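Side-chain contacts in glycoside hydrolase family 81 (Clostridium thermocellum, PDB 6FOP), which probably hydrolyses beta-1,3-glucans such as laminarin, as a glucanase of glycoside hydrolase family 81 working in the bacterial cellulosome: residues 141-146 and 199-204; 180-185 and 190-195. All coordinates share one frame; numbering follows the deposited sequence.

In the fold
Of the strands in these contacts, 143-147 comes first; it belongs to a seven-stranded antiparallel sheet. The chain then runs through several strands to the hairpin 181-183 and 189-193. Contact 2 closes this short loop by backbone pairing at the edge of the same sheet. Strand 200-206 follows and lies in a second, eight-stranded antiparallel sheet. Contact 1 packs it against strand 143-147 and so closes the larger loop, with contact 2 nested inside. The two contacts touch, because strands 143-147 and 189-193 are neighbours. Probable backbone hydrogen bonds join Ile145 N to Ile190 O and Cys192 N to Pro143 O. Phe201 of contact 1 also touches Trp182 and Cys192 of contact 2.

Contact 1: 141-146 and 199-204; sequences GNPRID and NYFSIA. With MG (magnesium ion), chain B.
The ring of Phe201 carries Pro143 over one face. Pro143 CB sits almost above the ring centre, 4.1 Å from the centroid and 5° off the ring normal. This is a CH-pi contact. Pro143 CG lies over the same face nearer the root of the ring, 3.9 Å from Phe201 CD1. Ile145 meets the far end of the ring obliquely, with its CD1 methyl 3.8 Å from Phe201 CE2 and also close to CZ. The Phe201 side chain extends with CG anti to the backbone N (chi1 -178°), which carries the ring across to the other strand. In Ile145, CG1 stands beside the backbone N (chi1 -45°), and this branch with CD1 does the touching.

All three residues are buried, and no direct hydrogen bond joins the two segments. The strands stand well apart, with 7.8 Å between Pro143 CA and Phe201 CA, so side chains fill the gap. Phe138 also touches Pro143. At one end a single water bridges the segments: it donates to Gly141 O at 2.7 Å and to Asn199 OD1 at 2.8 Å.

Asp146 takes no part in the apolar packing. Its OD1 binds a magnesium ion at 2.3 Å, together with two waters and the backbone O of Phe147; Gly188 also belongs to this site. Asp146 OD2 lies close to Glu65 OE2. The magnesium ion, and Arg144 through a long, weak ion pair to Glu65, may offset these like charges.

Strand 143-147 and strand 200-206 belong to different antiparallel sheets. Proline and isoleucine from one sheet close on a phenylalanine from the other, an apolar interface between two face-packed sheets, consistent with a beta sandwich.

Contact 2: 180-185 and 190-195; sequences SKWQGI and ITCILP
Strands 181-183 and 190-193 pair antiparallel through four backbone hydrogen bonds, two each in the hydrogen-bonded pairs Lys181 with Ile193 and Gln183 with Thr191. The bond from Gln183 N to Thr191 O is nearly straight, 2.9 Å long with an N-H...O angle of 175°.

Between these pairs, Trp182 and Cys192 form the non-hydrogen-bonded pair, and their side chains share a face of the sheet. Cys192 SG lies over one face of the indole, 4.2 Å from the centroid of the six-membered ring and offset toward its rim. This is a sulfur-aromatic contact. With SG anti to the backbone N (chi1 -179°), the sulfur reaches over the six-membered ring. Cys192 CB packs 3.7 Å from Trp182 CZ3. The CG2 methyl of Ile190 meets Trp182 CE3 obliquely at 3.7 Å. Trp182 NE1 is hydrogen-bonded to Ser160 O, which helps to fix the ring.

Gln183 and Ile193 meet on the other face. The Ile193 CD1 methyl lies 3.6 Å from Gln183 CD, against the amide group. At the Ser180 end, OG comes within 3.3 Å of Pro195 CD and is hydrogen-bonded to Pro177 O.

Strand 181-183 is an outermost strand of its sheet, though the backbone of Trp182 also bonds to Ser158. The contact is a beta hairpin at a sheet edge, with its tryptophan and cysteine touching Phe201 of the neighbouring sheet.

Contact 1: 141-146 and 199-204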
ATOM      1  N   GLY A 141      18.159 -13.878  32.162  1.00 19.63           N
ATOM      2  CA  GLY A 141      17.096 -14.623  32.784  1.00 20.89           C
ATOM      3  C   GLY A 141      16.265 -15.427  31.822  1.00 19.63           C
ATOM      4  O   GLY A 141      16.584 -15.549  30.641  1.00 19.64           O
ATOM      5  N   ASN A 142      15.154 -15.925  32.333  1.00 19.31           N
ATOM      6  CA  ASN A 142      14.355 -16.918  31.650  1.00 18.37           C
ATOM      7  C   ASN A 142      13.051 -16.344  31.085  1.00 18.95           C
ATOM      8  O   ASN A 142      12.488 -15.405  31.649  1.00 19.63           O
ATOM      9  CB  ASN A 142      13.992 -18.017  32.635  1.00 19.52           C
ATOM     10  CG  ASN A 142      15.174 -18.885  32.974  1.00 22.84           C
ATOM     11  OD1 ASN A 142      15.978 -19.233  32.109  1.00 23.21           O
ATOM     12  ND2 ASN A 142      15.265 -19.273  34.233  1.00 24.41           N
ATOM     13  N   PRO A 143      12.528 -16.971  30.025  1.00 17.64           N
ATOM     14  CA  PRO A 143      11.174 -16.618  29.567  1.00 16.47           C
ATOM     15  C   PRO A 143      10.158 -16.904  30.634  1.00 18.28           C
ATOM     16  O   PRO A 143      10.134 -18.014  31.169  1.00 20.60           O
ATOM     17  CB  PRO A 143      10.956 -17.539  28.362  1.00 17.02           C
ATOM     18  CG  PRO A 143      12.336 -17.895  27.919  1.00 16.32           C
ATOM     19  CD  PRO A 143      13.107 -18.029  29.191  1.00 17.12           C
ATOM     20  N   ARG A 144       9.355 -15.895  30.961  1.00 17.53           N
ATOM     21  CA  ARG A 144       8.288 -16.019  31.930  1.00 18.22           C
ATOM     22  C   ARG A 144       7.023 -15.748  31.153  1.00 18.76           C
ATOM     23  O   ARG A 144       6.778 -14.604  30.771  1.00 20.08           O
ATOM     24  CB  ARG A 144       8.492 -15.001  33.065  1.00 20.87           C
ATOM     25  CG  ARG A 144       7.429 -15.057  34.166  1.00 23.37           C
ATOM     26  CD  ARG A 144       7.763 -14.061  35.276  1.00 26.62           C
ATOM     27  NE  ARG A 144       7.745 -12.669  34.816  1.00 26.98           N
ATOM     28  CZ  ARG A 144       6.664 -11.897  34.724  1.00 32.55           C
ATOM     29  NH1 ARG A 144       5.453 -12.347  35.083  1.00 36.62           N
ATOM     30  NH2 ARG A 144       6.762 -10.634  34.299  1.00 33.66           N
ATOM     31  N   ILE A 145       6.282 -16.813  30.848  1.00 17.78           N
ATOM     32  CA  ILE A 145       5.105 -16.745  29.979  1.00 18.08           C
ATOM     33  C   ILE A 145       3.864 -16.574  30.839  1.00 19.56           C
ATOM     34  O   ILE A 145       3.371 -17.531  31.476  1.00 20.76           O
ATOM     35  CB  ILE A 145       4.995 -17.976  29.052  1.00 18.88           C
ATOM     36  CG1 ILE A 145       6.366 -18.302  28.414  1.00 19.30           C
ATOM     37  CG2 ILE A 145       3.903 -17.752  28.003  1.00 20.50           C
ATOM     38  CD1 ILE A 145       7.011 -17.198  27.607  1.00 19.63           C
ATOM     39  N   ASP A 146       3.379 -15.334  30.882  1.00 19.74           N
ATOM     40  CA  ASP A 146       2.263 -14.929  31.724  1.00 19.89           C
ATOM     41  C   ASP A 146       0.977 -14.997  30.917  1.00 20.06           C
ATOM     42  O   ASP A 146       0.676 -14.103  30.106  1.00 20.04           O
ATOM     43  CB  ASP A 146       2.534 -13.512  32.241  1.00 20.60           C
ATOM     44  CG  ASP A 146       1.451 -12.974  33.141  1.00 22.40           C
ATOM     45  OD1 ASP A 146       0.483 -13.685  33.442  1.00 24.45           O
ATOM     46  OD2 ASP A 146       1.577 -11.787  33.533  1.00 26.89           O
ATOM     47  N   ASN A 199      19.720 -19.595  24.795  1.00 15.27           N
ATOM     48  CA  ASN A 199      18.900 -18.463  25.193  1.00 16.18           C
ATOM     49  C   ASN A 199      17.870 -18.058  24.142  1.00 15.30           C
ATOM     50  O   ASN A 199      17.270 -16.995  24.245  1.00 16.87           O
ATOM     51  CB  ASN A 199      19.781 -17.266  25.549  1.00 18.35           C
ATOM     52  CG  ASN A 199      20.708 -17.533  26.688  1.00 20.85           C
ATOM     53  OD1 ASN A 199      20.320 -17.392  27.845  1.00 29.70           O
ATOM     54  ND2 ASN A 199      21.908 -17.946  26.393  1.00 18.44           N
ATOM     55  N   TYR A 200      17.642 -18.958  23.198  1.00 13.66           N
ATOM     56  CA  TYR A 200      16.613 -18.766  22.168  1.00 14.00           C
ATOM     57  C   TYR A 200      15.305 -19.434  22.586  1.00 14.51           C
ATOM     58  O   TYR A 200      15.287 -20.401  23.368  1.00 14.87           O
ATOM     59  CB  TYR A 200      17.115 -19.311  20.824  1.00 14.69           C
ATOM     60  CG  TYR A 200      17.587 -20.740  20.867  1.00 13.79           C
ATOM     61  CD1 TYR A 200      18.922 -21.046  21.163  1.00 13.69           C
ATOM     62  CD2 TYR A 200      16.734 -21.790  20.617  1.00 14.74           C
ATOM     63  CE1 TYR A 200      19.357 -22.348  21.214  1.00 14.79           C
ATOM     64  CE2 TYR A 200      17.173 -23.108  20.677  1.00 14.63           C
ATOM     65  CZ  TYR A 200      18.494 -23.377  20.962  1.00 14.14           C
ATOM     66  OH  TYR A 200      18.967 -24.674  21.073  1.00 16.52           O
ATOM     67  N   PHE A 201      14.186 -18.924  22.073  1.00 13.96           N
ATOM     68  CA  PHE A 201      12.842 -19.383  22.515  1.00 13.94           C
ATOM     69  C   PHE A 201      11.879 -18.931  21.432  1.00 14.66           C
ATOM     70  O   PHE A 201      11.983 -17.793  20.978  1.00 14.79           O
ATOM     71  CB  PHE A 201      12.489 -18.734  23.850  1.00 15.19           C
ATOM     72  CG  PHE A 201      11.174 -19.153  24.421  1.00 16.54           C
ATOM     73  CD1 PHE A 201      11.086 -20.310  25.193  1.00 18.04           C
ATOM     74  CD2 PHE A 201      10.025 -18.422  24.179  1.00 17.59           C
ATOM     75  CE1 PHE A 201       9.899 -20.708  25.725  1.00 19.73           C
ATOM     76  CE2 PHE A 201       8.802 -18.831  24.720  1.00 19.39           C
ATOM     77  CZ  PHE A 201       8.748 -19.986  25.484  1.00 20.66           C
ATOM     78  N   SER A 202      10.978 -19.807  20.990  1.00 13.96           N
ATOM     79  CA  SER A 202       9.977 -19.381  19.992  1.00 13.73           C
ATOM     80  C   SER A 202       8.602 -19.881  20.355  1.00 13.57           C
ATOM     81  O   SER A 202       8.457 -20.788  21.182  1.00 14.73           O
ATOM     82  CB  SER A 202      10.363 -19.832  18.582  1.00 14.06           C
ATOM     83  OG  SER A 202      10.374 -21.235  18.486  1.00 14.82           O
ATOM     84  N   ILE A 203       7.597 -19.304  19.717  1.00 14.00           N
ATOM     85  CA  ILE A 203       6.200 -19.724  19.884  1.00 14.84           C
ATOM     86  C   ILE A 203       5.601 -19.809  18.487  1.00 14.45           C
ATOM     87  O   ILE A 203       6.132 -19.174  17.543  1.00 14.06           O
ATOM     88  CB  ILE A 203       5.398 -18.777  20.787  1.00 15.73           C
ATOM     89  CG1 ILE A 203       5.156 -17.404  20.145  1.00 15.52           C
ATOM     90  CG2 ILE A 203       6.102 -18.615  22.127  1.00 16.34           C
ATOM     91  CD1 ILE A 203       3.952 -17.299  19.218  1.00 16.09           C
ATOM     92  N   ALA A 204       4.534 -20.582  18.338  1.00 14.93           N
ATOM     93  CA  ALA A 204       3.719 -20.556  17.107  1.00 13.93           C
ATOM     94  C   ALA A 204       2.291 -20.642  17.463  1.00 13.92           C
ATOM     95  O   ALA A 204       1.910 -21.353  18.394  1.00 16.61           O
ATOM     96  CB  ALA A 204       4.049 -21.687  16.149  1.00 14.32           C
TER
HETATM   97 MG    MG B 827      -1.122 -15.156  34.117  0.70 29.61          MG
HETATM   98  O   HOH W   1      19.016 -15.552  29.510  1.00 24.66           O
HETATM   99  O   HOH W   2      -3.149 -15.991  34.798  1.00 30.52           O
HETATM  100  O   HOH W   3       0.025 -15.474  36.123  1.00 41.33           O

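Contact 2: 180-185 and 190-195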
ATOM      1  N   SER A 180      15.829 -27.798  28.216  1.00 17.47           N
ATOM      2  CA  SER A 180      15.054 -26.887  29.044  1.00 17.73           C
ATOM      3  C   SER A 180      14.111 -27.679  29.947  1.00 18.64           C
ATOM      4  O   SER A 180      13.782 -28.838  29.679  1.00 20.19           O
ATOM      5  CB  SER A 180      14.209 -25.943  28.186  1.00 16.86           C
ATOM      6  OG  SER A 180      15.020 -25.145  27.339  1.00 16.63           O
ATOM      7  N   LYS A 181      13.676 -27.016  31.007  1.00 19.15           N
ATOM      8  CA  LYS A 181      12.626 -27.510  31.868  1.00 20.00           C
ATOM      9  C   LYS A 181      11.579 -26.435  31.992  1.00 20.05           C
ATOM     10  O   LYS A 181      11.824 -25.282  31.632  1.00 22.39           O
ATOM     11  CB  LYS A 181      13.172 -27.878  33.263  1.00 21.44           C
ATOM     12  CG  LYS A 181      14.308 -28.887  33.244  1.00 26.96           C
ATOM     13  CD  LYS A 181      13.824 -30.264  32.796  1.00 34.64           C
ATOM     14  CE  LYS A 181      14.698 -31.406  33.315  1.00 43.81           C
ATOM     15  NZ  LYS A 181      15.906 -31.573  32.473  1.00 51.17           N
ATOM     16  N   TRP A 182      10.417 -26.800  32.526  1.00 21.43           N
ATOM     17  CA  TRP A 182       9.323 -25.832  32.697  1.00 23.60           C
ATOM     18  C   TRP A 182       8.834 -25.841  34.126  1.00 24.65           C
ATOM     19  O   TRP A 182       8.613 -26.897  34.693  1.00 26.51           O
ATOM     20  CB  TRP A 182       8.145 -26.133  31.784  1.00 23.35           C
ATOM     21  CG  TRP A 182       8.494 -26.282  30.316  1.00 21.57           C
ATOM     22  CD1 TRP A 182       8.872 -27.427  29.700  1.00 22.72           C
ATOM     23  CD2 TRP A 182       8.440 -25.273  29.279  1.00 20.88           C
ATOM     24  NE1 TRP A 182       9.083 -27.211  28.371  1.00 22.38           N
ATOM     25  CE2 TRP A 182       8.804 -25.904  28.083  1.00 20.50           C
ATOM     26  CE3 TRP A 182       8.106 -23.904  29.248  1.00 21.24           C
ATOM     27  CZ2 TRP A 182       8.863 -25.226  26.862  1.00 21.14           C
ATOM     28  CZ3 TRP A 182       8.161 -23.232  28.018  1.00 20.45           C
ATOM     29  CH2 TRP A 182       8.549 -23.898  26.864  1.00 20.79           C
ATOM     30  N   GLN A 183       8.689 -24.646  34.682  1.00 24.76           N
ATOM     31  CA  GLN A 183       8.186 -24.457  36.034  1.00 26.81           C
ATOM     32  C   GLN A 183       6.853 -23.756  35.929  1.00 26.90           C
ATOM     33  O   GLN A 183       6.648 -22.871  35.076  1.00 28.05           O
ATOM     34  CB  GLN A 183       9.126 -23.560  36.837  1.00 33.73           C
ATOM     35  CG  GLN A 183      10.388 -24.232  37.330  1.00 39.53           C
ATOM     36  CD  GLN A 183      11.214 -23.338  38.249  1.00 45.52           C
ATOM     37  OE1 GLN A 183      10.780 -22.241  38.653  1.00 51.03           O
ATOM     38  NE2 GLN A 183      12.419 -23.803  38.583  1.00 50.36           N
ATOM     39  N   GLY A 184       5.933 -24.142  36.779  1.00 26.84           N
ATOM     40  CA  GLY A 184       4.652 -23.466  36.858  1.00 24.93           C
ATOM     41  C   GLY A 184       3.539 -23.985  35.983  1.00 27.76           C
ATOM     42  O   GLY A 184       2.486 -23.369  35.928  1.00 33.71           O
ATOM     43  N   ILE A 185       3.732 -25.143  35.358  1.00 28.48           N
ATOM     44  CA  ILE A 185       2.667 -25.813  34.629  1.00 31.07           C
ATOM     45  C   ILE A 185       1.522 -26.083  35.594  1.00 34.79           C
ATOM     46  O   ILE A 185       1.730 -26.590  36.707  1.00 35.74           O
ATOM     47  CB  ILE A 185       3.111 -27.135  33.986  1.00 32.07           C
ATOM     48  CG1 ILE A 185       4.169 -26.887  32.909  1.00 30.76           C
ATOM     49  CG2 ILE A 185       1.906 -27.885  33.406  1.00 33.93           C
ATOM     50  CD1 ILE A 185       4.710 -28.153  32.269  1.00 32.23           C
ATOM     51  N   ILE A 190       4.020 -19.776  33.232  1.00 23.21           N
ATOM     52  CA  ILE A 190       4.959 -20.865  33.026  1.00 21.83           C
ATOM     53  C   ILE A 190       6.301 -20.247  32.713  1.00 21.69           C
ATOM     54  O   ILE A 190       6.405 -19.441  31.771  1.00 23.12           O
ATOM     55  CB  ILE A 190       4.519 -21.800  31.868  1.00 23.32           C
ATOM     56  CG1 ILE A 190       3.117 -22.366  32.156  1.00 25.89           C
ATOM     57  CG2 ILE A 190       5.530 -22.912  31.645  1.00 26.08           C
ATOM     58  CD1 ILE A 190       2.551 -23.295  31.099  1.00 25.70           C
ATOM     59  N   THR A 191       7.316 -20.647  33.471  1.00 21.79           N
ATOM     60  CA  THR A 191       8.689 -20.173  33.248  1.00 22.87           C
ATOM     61  C   THR A 191       9.496 -21.257  32.579  1.00 20.83           C
ATOM     62  O   THR A 191       9.466 -22.415  33.004  1.00 22.26           O
ATOM     63  CB  THR A 191       9.335 -19.710  34.569  1.00 23.69           C
ATOM     64  OG1 THR A 191       8.517 -18.664  35.130  1.00 25.66           O
ATOM     65  CG2 THR A 191      10.744 -19.178  34.358  1.00 25.08           C
ATOM     66  N   CYS A 192      10.182 -20.881  31.502  1.00 19.77           N
ATOM     67  CA  CYS A 192      11.048 -21.796  30.800  1.00 19.28           C
ATOM     68  C   CYS A 192      12.436 -21.699  31.416  1.00 19.53           C
ATOM     69  O   CYS A 192      13.072 -20.641  31.323  1.00 19.43           O
ATOM     70  CB  CYS A 192      11.104 -21.442  29.321  1.00 19.90           C
ATOM     71  SG  CYS A 192      12.153 -22.553  28.382  1.00 21.35           S
ATOM     72  N   ILE A 193      12.888 -22.783  32.054  1.00 19.13           N
ATOM     73  CA  ILE A 193      14.211 -22.795  32.665  1.00 19.67           C
ATOM     74  C   ILE A 193      15.192 -23.159  31.570  1.00 19.42           C
ATOM     75  O   ILE A 193      15.332 -24.324  31.195  1.00 19.11           O
ATOM     76  CB  ILE A 193      14.294 -23.766  33.847  1.00 21.38           C
ATOM     77  CG1 ILE A 193      13.149 -23.523  34.838  1.00 22.54           C
ATOM     78  CG2 ILE A 193      15.653 -23.657  34.512  1.00 22.86           C
ATOM     79  CD1 ILE A 193      13.084 -22.132  35.416  1.00 24.08           C
ATOM     80  N   LEU A 194      15.861 -22.149  31.054  1.00 19.06           N
ATOM     81  CA  LEU A 194      16.787 -22.344  29.953  1.00 18.47           C
ATOM     82  C   LEU A 194      18.042 -23.077  30.403  1.00 18.89           C
ATOM     83  O   LEU A 194      18.530 -22.845  31.498  1.00 20.31           O
ATOM     84  CB  LEU A 194      17.212 -20.996  29.366  1.00 18.89           C
ATOM     85  CG  LEU A 194      16.120 -20.140  28.724  1.00 18.15           C
ATOM     86  CD1 LEU A 194      16.678 -18.730  28.509  1.00 20.40           C
ATOM     87  CD2 LEU A 194      15.657 -20.783  27.425  1.00 19.67           C
ATOM     88  N   PRO A 195      18.579 -23.957  29.555  1.00 17.68           N
ATOM     89  CA  PRO A 195      19.890 -24.538  29.875  1.00 18.44           C
ATOM     90  C   PRO A 195      21.005 -23.533  29.724  1.00 17.97           C
ATOM     91  O   PRO A 195      20.881 -22.596  28.940  1.00 18.78           O
ATOM     92  CB  PRO A 195      20.046 -25.649  28.847  1.00 22.03           C
ATOM     93  CG  PRO A 195      19.027 -25.429  27.825  1.00 22.13           C
ATOM     94  CD  PRO A 195      18.113 -24.347  28.215  1.00 19.95           C
TER
HETATM   95  O   HOH W   4       6.429 -19.722  36.588  1.00 32.50           O